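Local structure of cytosolic iron-sulfur protein assembly protein 1 (Saccharomyces cerevisiae, 2HES) at residues S266-E278 and A287-V301. The protein is an essential component of the cytosolic iron-sulfur protein assembly machinery, required for the maturation of extramitochondrial iron-sulfur proteins. Numbering follows the deposited sequence.
Sequences SVGADGVLAVYEE and AKRALCHGVYEINVV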
ATOM      1  N   SER A 266      -5.870  -6.152   8.865  1.00 17.70           N
ATOM      2  CA  SER A 266      -5.090  -5.067   9.458  1.00 17.83           C
ATOM      3  C   SER A 266      -3.892  -5.607  10.253  1.00 19.29           C
ATOM      4  O   SER A 266      -3.935  -6.737  10.757  1.00 20.83           O
ATOM      5  CB  SER A 266      -5.957  -4.185  10.366  1.00 19.98           C
ATOM      6  OG  SER A 266      -6.458  -4.927  11.492  1.00 20.35           O
ATOM      7  N   VAL A 267      -2.842  -4.807  10.306  1.00 19.09           N
ATOM      8  CA  VAL A 267      -1.692  -5.108  11.167  1.00 20.53           C
ATOM      9  C   VAL A 267      -1.209  -3.915  11.927  1.00 20.67           C
ATOM     10  O   VAL A 267      -1.235  -2.768  11.432  1.00 20.02           O
ATOM     11  CB  VAL A 267      -0.500  -5.771  10.370  1.00 19.78           C
ATOM     12  CG1 VAL A 267      -0.926  -7.070   9.757  1.00 18.65           C
ATOM     13  CG2 VAL A 267       0.103  -4.791   9.324  1.00 22.09           C
ATOM     14  N   GLY A 268      -0.652  -4.172  13.120  1.00 23.08           N
ATOM     15  CA  GLY A 268      -0.270  -3.069  13.956  1.00 24.92           C
ATOM     16  C   GLY A 268       1.094  -3.152  14.616  1.00 24.69           C
ATOM     17  O   GLY A 268       1.785  -4.192  14.545  1.00 24.25           O
ATOM     18  N   ALA A 269       1.458  -2.048  15.256  1.00 25.89           N
ATOM     19  CA  ALA A 269       2.654  -1.958  16.103  1.00 25.92           C
ATOM     20  C   ALA A 269       2.634  -3.020  17.185  1.00 27.20           C
ATOM     21  O   ALA A 269       3.700  -3.440  17.690  1.00 28.87           O
ATOM     22  CB  ALA A 269       2.762  -0.566  16.734  1.00 26.54           C
ATOM     23  N   ASP A 270       1.428  -3.455  17.531  1.00 26.70           N
ATOM     24  CA  ASP A 270       1.214  -4.424  18.627  1.00 27.50           C
ATOM     25  C   ASP A 270       1.461  -5.882  18.262  1.00 27.74           C
ATOM     26  O   ASP A 270       1.379  -6.770  19.116  1.00 28.24           O
ATOM     27  CB  ASP A 270      -0.185  -4.245  19.240  1.00 27.26           C
ATOM     28  CG  ASP A 270      -1.332  -4.614  18.272  1.00 29.81           C
ATOM     29  OD1 ASP A 270      -1.102  -4.746  17.036  1.00 29.23           O
ATOM     30  OD2 ASP A 270      -2.487  -4.749  18.762  1.00 29.97           O
ATOM     31  N   GLY A 271       1.756  -6.142  16.989  1.00 26.87           N
ATOM     32  CA  GLY A 271       2.052  -7.485  16.552  1.00 26.06           C
ATOM     33  C   GLY A 271       0.856  -8.342  16.239  1.00 25.53           C
ATOM     34  O   GLY A 271       0.998  -9.545  16.059  1.00 26.93           O
ATOM     35  N   VAL A 272      -0.328  -7.720  16.127  1.00 24.34           N
ATOM     36  CA  VAL A 272      -1.546  -8.444  15.802  1.00 23.47           C
ATOM     37  C   VAL A 272      -1.911  -8.363  14.306  1.00 23.83           C
ATOM     38  O   VAL A 272      -1.791  -7.324  13.701  1.00 24.55           O
ATOM     39  CB  VAL A 272      -2.760  -7.917  16.617  1.00 23.80           C
ATOM     40  CG1 VAL A 272      -3.983  -8.701  16.272  1.00 23.92           C
ATOM     41  CG2 VAL A 272      -2.459  -8.070  18.110  1.00 23.62           C
ATOM     42  N   LEU A 273      -2.341  -9.481  13.761  1.00 23.14           N
ATOM     43  CA  LEU A 273      -2.946  -9.584  12.439  1.00 24.29           C
ATOM     44  C   LEU A 273      -4.410  -9.966  12.624  1.00 23.86           C
ATOM     45  O   LEU A 273      -4.735 -11.054  13.178  1.00 23.34           O
ATOM     46  CB  LEU A 273      -2.235 -10.681  11.619  1.00 24.06           C
ATOM     47  CG  LEU A 273      -2.876 -11.183  10.318  1.00 25.78           C
ATOM     48  CD1 LEU A 273      -2.981 -10.057   9.296  1.00 23.83           C
ATOM     49  CD2 LEU A 273      -2.103 -12.354   9.720  1.00 25.96           C
ATOM     50  N   ALA A 274      -5.310  -9.116  12.138  1.00 22.16           N
ATOM     51  CA  ALA A 274      -6.743  -9.387  12.212  1.00 21.53           C
ATOM     52  C   ALA A 274      -7.364  -9.391  10.831  1.00 22.05           C
ATOM     53  O   ALA A 274      -6.890  -8.667   9.934  1.00 20.47           O
ATOM     54  CB  ALA A 274      -7.434  -8.342  13.067  1.00 22.51           C
ATOM     55  N   VAL A 275      -8.424 -10.183  10.688  1.00 21.17           N
ATOM     56  CA  VAL A 275      -9.254 -10.238   9.485  1.00 21.67           C
ATOM     57  C   VAL A 275     -10.687  -9.951   9.897  1.00 22.22           C
ATOM     58  O   VAL A 275     -11.148 -10.473  10.915  1.00 22.48           O
ATOM     59  CB  VAL A 275      -9.165 -11.629   8.780  1.00 21.26           C
ATOM     60  CG1 VAL A 275     -10.029 -11.682   7.510  1.00 22.71           C
ATOM     61  CG2 VAL A 275      -7.694 -11.940   8.472  1.00 21.77           C
ATOM     62  N   TYR A 276     -11.385  -9.176   9.071  1.00 21.57           N
ATOM     63  CA  TYR A 276     -12.771  -8.743   9.319  1.00 20.38           C
ATOM     64  C   TYR A 276     -13.680  -9.098   8.153  1.00 21.35           C
ATOM     65  O   TYR A 276     -13.271  -9.027   6.983  1.00 20.62           O
ATOM     66  CB  TYR A 276     -12.820  -7.228   9.488  1.00 20.79           C
ATOM     67  CG  TYR A 276     -11.762  -6.631  10.355  1.00 19.49           C
ATOM     68  CD1 TYR A 276     -12.012  -6.355  11.711  1.00 18.80           C
ATOM     69  CD2 TYR A 276     -10.492  -6.314   9.840  1.00 18.06           C
ATOM     70  CE1 TYR A 276     -11.034  -5.747  12.504  1.00 17.21           C
ATOM     71  CE2 TYR A 276      -9.505  -5.708  10.632  1.00 17.73           C
ATOM     72  CZ  TYR A 276      -9.763  -5.466  11.966  1.00 18.13           C
ATOM     73  OH  TYR A 276      -8.801  -4.848  12.736  1.00 18.12           O
ATOM     74  N   GLU A 277     -14.928  -9.443   8.448  1.00 20.93           N
ATOM     75  CA  GLU A 277     -15.860  -9.827   7.396  1.00 21.44           C
ATOM     76  C   GLU A 277     -17.157  -9.030   7.576  1.00 20.88           C
ATOM     77  O   GLU A 277     -17.582  -8.815   8.707  1.00 20.51           O
ATOM     78  CB  GLU A 277     -16.143 -11.350   7.477  1.00 21.24           C
ATOM     79  CG  GLU A 277     -17.107 -11.841   6.425  1.00 22.82           C
ATOM     80  CD  GLU A 277     -17.553 -13.265   6.665  1.00 23.87           C
ATOM     81  OE1 GLU A 277     -17.720 -13.657   7.851  1.00 26.69           O
ATOM     82  OE2 GLU A 277     -17.711 -14.003   5.664  1.00 29.15           O
ATOM     83  N   GLU A 278     -17.762  -8.586   6.464  1.00 21.26           N
ATOM     84  CA  GLU A 278     -18.998  -7.799   6.478  1.00 21.57           C
ATOM     85  C   GLU A 278     -20.153  -8.722   6.124  1.00 23.04           C
ATOM     86  O   GLU A 278     -20.201  -9.289   5.019  1.00 24.36           O
ATOM     87  CB  GLU A 278     -18.908  -6.651   5.445  1.00 21.84           C
ATOM     88  CG  GLU A 278     -19.977  -5.603   5.575  1.00 19.51           C
ATOM     89  CD  GLU A 278     -19.950  -4.570   4.457  1.00 23.49           C
ATOM     90  OE1 GLU A 278     -19.544  -4.925   3.321  1.00 25.36           O
ATOM     91  OE2 GLU A 278     -20.359  -3.425   4.727  1.00 23.14           O
ATOM     92  N   ALA A 287     -11.097 -13.448  12.039  1.00 27.58           N
ATOM     93  CA  ALA A 287      -9.978 -14.184  12.662  1.00 27.36           C
ATOM     94  C   ALA A 287      -8.964 -13.191  13.184  1.00 27.56           C
ATOM     95  O   ALA A 287      -8.884 -12.066  12.685  1.00 27.65           O
ATOM     96  CB  ALA A 287      -9.318 -15.126  11.646  1.00 27.62           C
ATOM     97  N   LYS A 288      -8.177 -13.586  14.181  1.00 27.83           N
ATOM     98  CA  LYS A 288      -7.042 -12.781  14.629  1.00 28.35           C
ATOM     99  C   LYS A 288      -5.922 -13.602  15.242  1.00 28.90           C
ATOM    100  O   LYS A 288      -6.162 -14.714  15.710  1.00 29.23           O
ATOM    101  CB  LYS A 288      -7.456 -11.646  15.572  1.00 30.30           C
ATOM    102  CG  LYS A 288      -8.069 -12.079  16.898  1.00 32.32           C
ATOM    103  CD  LYS A 288      -8.653 -10.894  17.625  1.00 35.40           C
ATOM    104  CE  LYS A 288      -7.658 -10.233  18.558  1.00 37.39           C
ATOM    105  NZ  LYS A 288      -8.354  -9.775  19.833  1.00 35.64           N
ATOM    106  N   ARG A 289      -4.709 -13.047  15.224  1.00 28.58           N
ATOM    107  CA  ARG A 289      -3.543 -13.729  15.793  1.00 27.48           C
ATOM    108  C   ARG A 289      -2.569 -12.732  16.396  1.00 28.30           C
ATOM    109  O   ARG A 289      -2.271 -11.687  15.797  1.00 27.06           O
ATOM    110  CB  ARG A 289      -2.886 -14.614  14.722  1.00 28.14           C
ATOM    111  CG  ARG A 289      -1.713 -15.426  15.245  1.00 30.00           C
ATOM    112  CD  ARG A 289      -1.520 -16.668  14.428  1.00 32.96           C
ATOM    113  NE  ARG A 289      -0.304 -17.350  14.865  1.00 39.99           N
ATOM    114  CZ  ARG A 289      -0.024 -18.626  14.623  1.00 40.03           C
ATOM    115  NH1 ARG A 289      -0.880 -19.388  13.960  1.00 42.38           N
ATOM    116  NH2 ARG A 289       1.116 -19.140  15.065  1.00 42.48           N
ATOM    117  N   ALA A 290      -2.106 -13.030  17.611  1.00 26.30           N
ATOM    118  CA  ALA A 290      -1.207 -12.171  18.346  1.00 27.31           C
ATOM    119  C   ALA A 290       0.229 -12.634  18.099  1.00 27.63           C
ATOM    120  O   ALA A 290       0.430 -13.762  17.705  1.00 28.24           O
ATOM    121  CB  ALA A 290      -1.534 -12.261  19.818  1.00 26.96           C
ATOM    122  N   LEU A 291       1.206 -11.770  18.372  1.00 28.95           N
ATOM    123  CA  LEU A 291       2.636 -12.094  18.245  1.00 29.79           C
ATOM    124  C   LEU A 291       2.982 -12.743  16.908  1.00 30.34           C
ATOM    125  O   LEU A 291       3.690 -13.774  16.849  1.00 30.54           O
ATOM    126  CB  LEU A 291       3.104 -12.978  19.420  1.00 30.73           C
ATOM    127  CG  LEU A 291       2.713 -12.453  20.795  1.00 31.57           C
ATOM    128  CD1 LEU A 291       3.203 -13.430  21.832  1.00 34.84           C
ATOM    129  CD2 LEU A 291       3.261 -11.053  21.047  1.00 32.69           C
ATOM    130  N   CYS A 292       2.484 -12.148  15.821  1.00 28.63           N
ATOM    131  CA  CYS A 292       2.707 -12.752  14.508  1.00 28.72           C
ATOM    132  C   CYS A 292       4.160 -12.632  14.051  1.00 27.64           C
ATOM    133  O   CYS A 292       4.598 -13.443  13.247  1.00 29.01           O
ATOM    134  CB  CYS A 292       1.741 -12.167  13.475  1.00 27.76           C
ATOM    135  SG  CYS A 292       0.065 -12.703  13.745  1.00 29.41           S
ATOM    136  N   HIS A 293       4.867 -11.609  14.530  1.00 27.51           N
ATOM    137  CA  HIS A 293       6.311 -11.415  14.304  1.00 27.45           C
ATOM    138  C   HIS A 293       7.056 -11.432  15.626  1.00 27.44           C
ATOM    139  O   HIS A 293       7.942 -10.639  15.862  1.00 28.41           O
ATOM    140  CB  HIS A 293       6.586 -10.146  13.493  1.00 27.18           C
ATOM    141  CG  HIS A 293       6.247 -10.311  12.052  1.00 27.19           C
ATOM    142  ND1 HIS A 293       7.201 -10.304  11.056  1.00 25.97           N
ATOM    143  CD2 HIS A 293       5.072 -10.602  11.450  1.00 26.07           C
ATOM    144  CE1 HIS A 293       6.617 -10.549   9.894  1.00 24.20           C
ATOM    145  NE2 HIS A 293       5.325 -10.723  10.103  1.00 28.93           N
ATOM    146  N   GLY A 294       6.667 -12.354  16.498  1.00 28.54           N
ATOM    147  CA  GLY A 294       7.234 -12.398  17.844  1.00 29.62           C
ATOM    148  C   GLY A 294       6.974 -11.108  18.580  1.00 29.84           C
ATOM    149  O   GLY A 294       5.827 -10.653  18.654  1.00 30.02           O
ATOM    150  N   VAL A 295       8.045 -10.494  19.074  1.00 30.75           N
ATOM    151  CA  VAL A 295       7.968  -9.234  19.798  1.00 31.70           C
ATOM    152  C   VAL A 295       7.955  -7.981  18.875  1.00 31.75           C
ATOM    153  O   VAL A 295       7.905  -6.831  19.368  1.00 33.02           O
ATOM    154  CB  VAL A 295       9.122  -9.139  20.831  1.00 32.25           C
ATOM    155  CG1 VAL A 295      10.468  -9.035  20.133  1.00 32.65           C
ATOM    156  CG2 VAL A 295       8.917  -7.959  21.763  1.00 33.08           C
ATOM    157  N   TYR A 296       7.984  -8.208  17.557  1.00 29.76           N
ATOM    158  CA  TYR A 296       8.210  -7.149  16.578  1.00 29.01           C
ATOM    159  C   TYR A 296       6.965  -6.472  15.979  1.00 26.83           C
ATOM    160  O   TYR A 296       5.933  -7.105  15.730  1.00 26.07           O
ATOM    161  CB  TYR A 296       9.114  -7.670  15.442  1.00 29.62           C
ATOM    162  CG  TYR A 296      10.526  -7.985  15.922  1.00 30.27           C
ATOM    163  CD1 TYR A 296      11.504  -6.987  15.959  1.00 32.23           C
ATOM    164  CD2 TYR A 296      10.868  -9.262  16.344  1.00 31.13           C
ATOM    165  CE1 TYR A 296      12.804  -7.261  16.408  1.00 33.03           C
ATOM    166  CE2 TYR A 296      12.166  -9.553  16.801  1.00 30.17           C
ATOM    167  CZ  TYR A 296      13.114  -8.547  16.832  1.00 31.68           C
ATOM    168  OH  TYR A 296      14.404  -8.803  17.270  1.00 34.31           O
ATOM    169  N   GLU A 297       7.104  -5.172  15.724  1.00 25.87           N
ATOM    170  CA  GLU A 297       6.045  -4.383  15.077  1.00 25.40           C
ATOM    171  C   GLU A 297       5.841  -4.943  13.670  1.00 24.71           C
ATOM    172  O   GLU A 297       6.811  -5.418  13.049  1.00 26.36           O
ATOM    173  CB  GLU A 297       6.431  -2.903  15.033  1.00 24.98           C
ATOM    174  CG  GLU A 297       6.366  -2.220  16.436  1.00 26.76           C
ATOM    175  CD  GLU A 297       6.576  -0.711  16.440  1.00 28.27           C
ATOM    176  OE1 GLU A 297       6.728  -0.090  15.370  1.00 32.86           O
ATOM    177  OE2 GLU A 297       6.599  -0.119  17.538  1.00 35.61           O
ATOM    178  N   ILE A 298       4.597  -4.946  13.183  1.00 23.65           N
ATOM    179  CA  ILE A 298       4.318  -5.437  11.835  1.00 22.32           C
ATOM    180  C   ILE A 298       3.944  -4.220  10.984  1.00 22.99           C
ATOM    181  O   ILE A 298       3.074  -3.418  11.391  1.00 23.40           O
ATOM    182  CB  ILE A 298       3.169  -6.472  11.795  1.00 22.62           C
ATOM    183  CG1 ILE A 298       3.361  -7.612  12.809  1.00 22.91           C
ATOM    184  CG2 ILE A 298       2.973  -7.008  10.375  1.00 21.49           C
ATOM    185  CD1 ILE A 298       2.215  -8.594  12.843  1.00 21.92           C
ATOM    186  N   ASN A 299       4.543  -4.090   9.793  1.00 21.46           N
ATOM    187  CA  ASN A 299       4.442  -2.827   9.045  1.00 21.39           C
ATOM    188  C   ASN A 299       3.558  -2.917   7.827  1.00 20.80           C
ATOM    189  O   ASN A 299       3.087  -1.874   7.309  1.00 20.65           O
ATOM    190  CB  ASN A 299       5.837  -2.402   8.572  1.00 21.51           C
ATOM    191  CG  ASN A 299       6.766  -2.131   9.721  1.00 24.13           C
ATOM    192  OD1 ASN A 299       6.485  -1.296  10.583  1.00 24.01           O
ATOM    193  ND2 ASN A 299       7.887  -2.843   9.746  1.00 26.73           N
ATOM    194  N   VAL A 300       3.395  -4.132   7.324  1.00 20.17           N
ATOM    195  CA  VAL A 300       2.773  -4.342   5.997  1.00 20.95           C
ATOM    196  C   VAL A 300       2.032  -5.657   5.902  1.00 21.06           C
ATOM    197  O   VAL A 300       2.463  -6.665   6.484  1.00 22.54           O
ATOM    198  CB  VAL A 300       3.785  -4.110   4.793  1.00 21.67           C
ATOM    199  CG1 VAL A 300       4.981  -5.065   4.843  1.00 22.68           C
ATOM    200  CG2 VAL A 300       3.086  -4.254   3.480  1.00 24.15           C
ATOM    201  N   VAL A 301       0.899  -5.640   5.186  1.00 20.07           N
ATOM    202  CA  VAL A 301       0.093  -6.825   4.956  1.00 20.18           C
ATOM    203  C   VAL A 301      -0.503  -6.792   3.560  1.00 21.40           C
ATOM    204  O   VAL A 301      -0.936  -5.741   3.116  1.00 19.31           O
ATOM    205  CB  VAL A 301      -1.052  -6.963   6.024  1.00 21.38           C
ATOM    206  CG1 VAL A 301      -2.030  -5.764   5.964  1.00 19.62           C
ATOM    207  CG2 VAL A 301      -1.777  -8.293   5.877  1.00 19.67           C
TER
HETATM  208  O   HOH W   1       4.765  -5.746  19.017  1.00 40.82           O
HETATM  209  O   HOH W   2       0.621  -9.561  19.634  1.00 34.21           O
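Ile298 packs against Val267 and the turn Gly268-Gly271 where two neighbouring blades of a seven-bladed WD40 beta-propeller meet. Residues 266-278 hold parts of the two middle strands of one blade. Residues 287-301 finish its outermost strand, then cross to the innermost strand of the next blade.

Ile298 can be followed atom by atom. Its CB lies 3.8 Å from Gly268 O. Ile298 CG2 points anti to the backbone N and rests on Val267 CB at 3.7 Å; the two side chains cross at about a right angle. CG1 takes the other branch, anti to the carbonyl carbon (chi1 -51°), and passes Gly271 CA. The tip, Ile298 CD1, ends 3.6 Å from Gly271 O. An alanine here would remove both branches and would probably open a gap between Val267 and the turn, with Val267 CB losing its contact with CG2 and Gly271 its contacts with CG1 and CD1.

The backbone ties this corner too. Gly268 O accepts from Ile298 N and, through the opposite face of its carbonyl plane, from Gly271 N, which closes the type I turn. Glu297 runs alongside Ala269, its CD against Ala269 CB, and its OE1 goes on to Tyr254 OH.

Deeper between the blades, Val267 CG1 meets Val301 CB at 3.7 Å. Leu273 CD1 reaches Val301 CG2, and Trp324 of the next blade also touches Leu273.

Within the blade of 266-278, strands 273-278 and 287-289 are antiparallel. Leu273 pairs with Arg289 and Val275 with Ala287, each through two backbone hydrogen bonds. Ala274 and Lys288 form the non-hydrogen-bonded pair between them. Past the strand end, Leu273 CB touches Cys292 SG at 3.7 Å. Cys292 N donates to Gly271 O at 3.0 Å, in the carbonyl plane and almost straight, with 177° at the hydrogen.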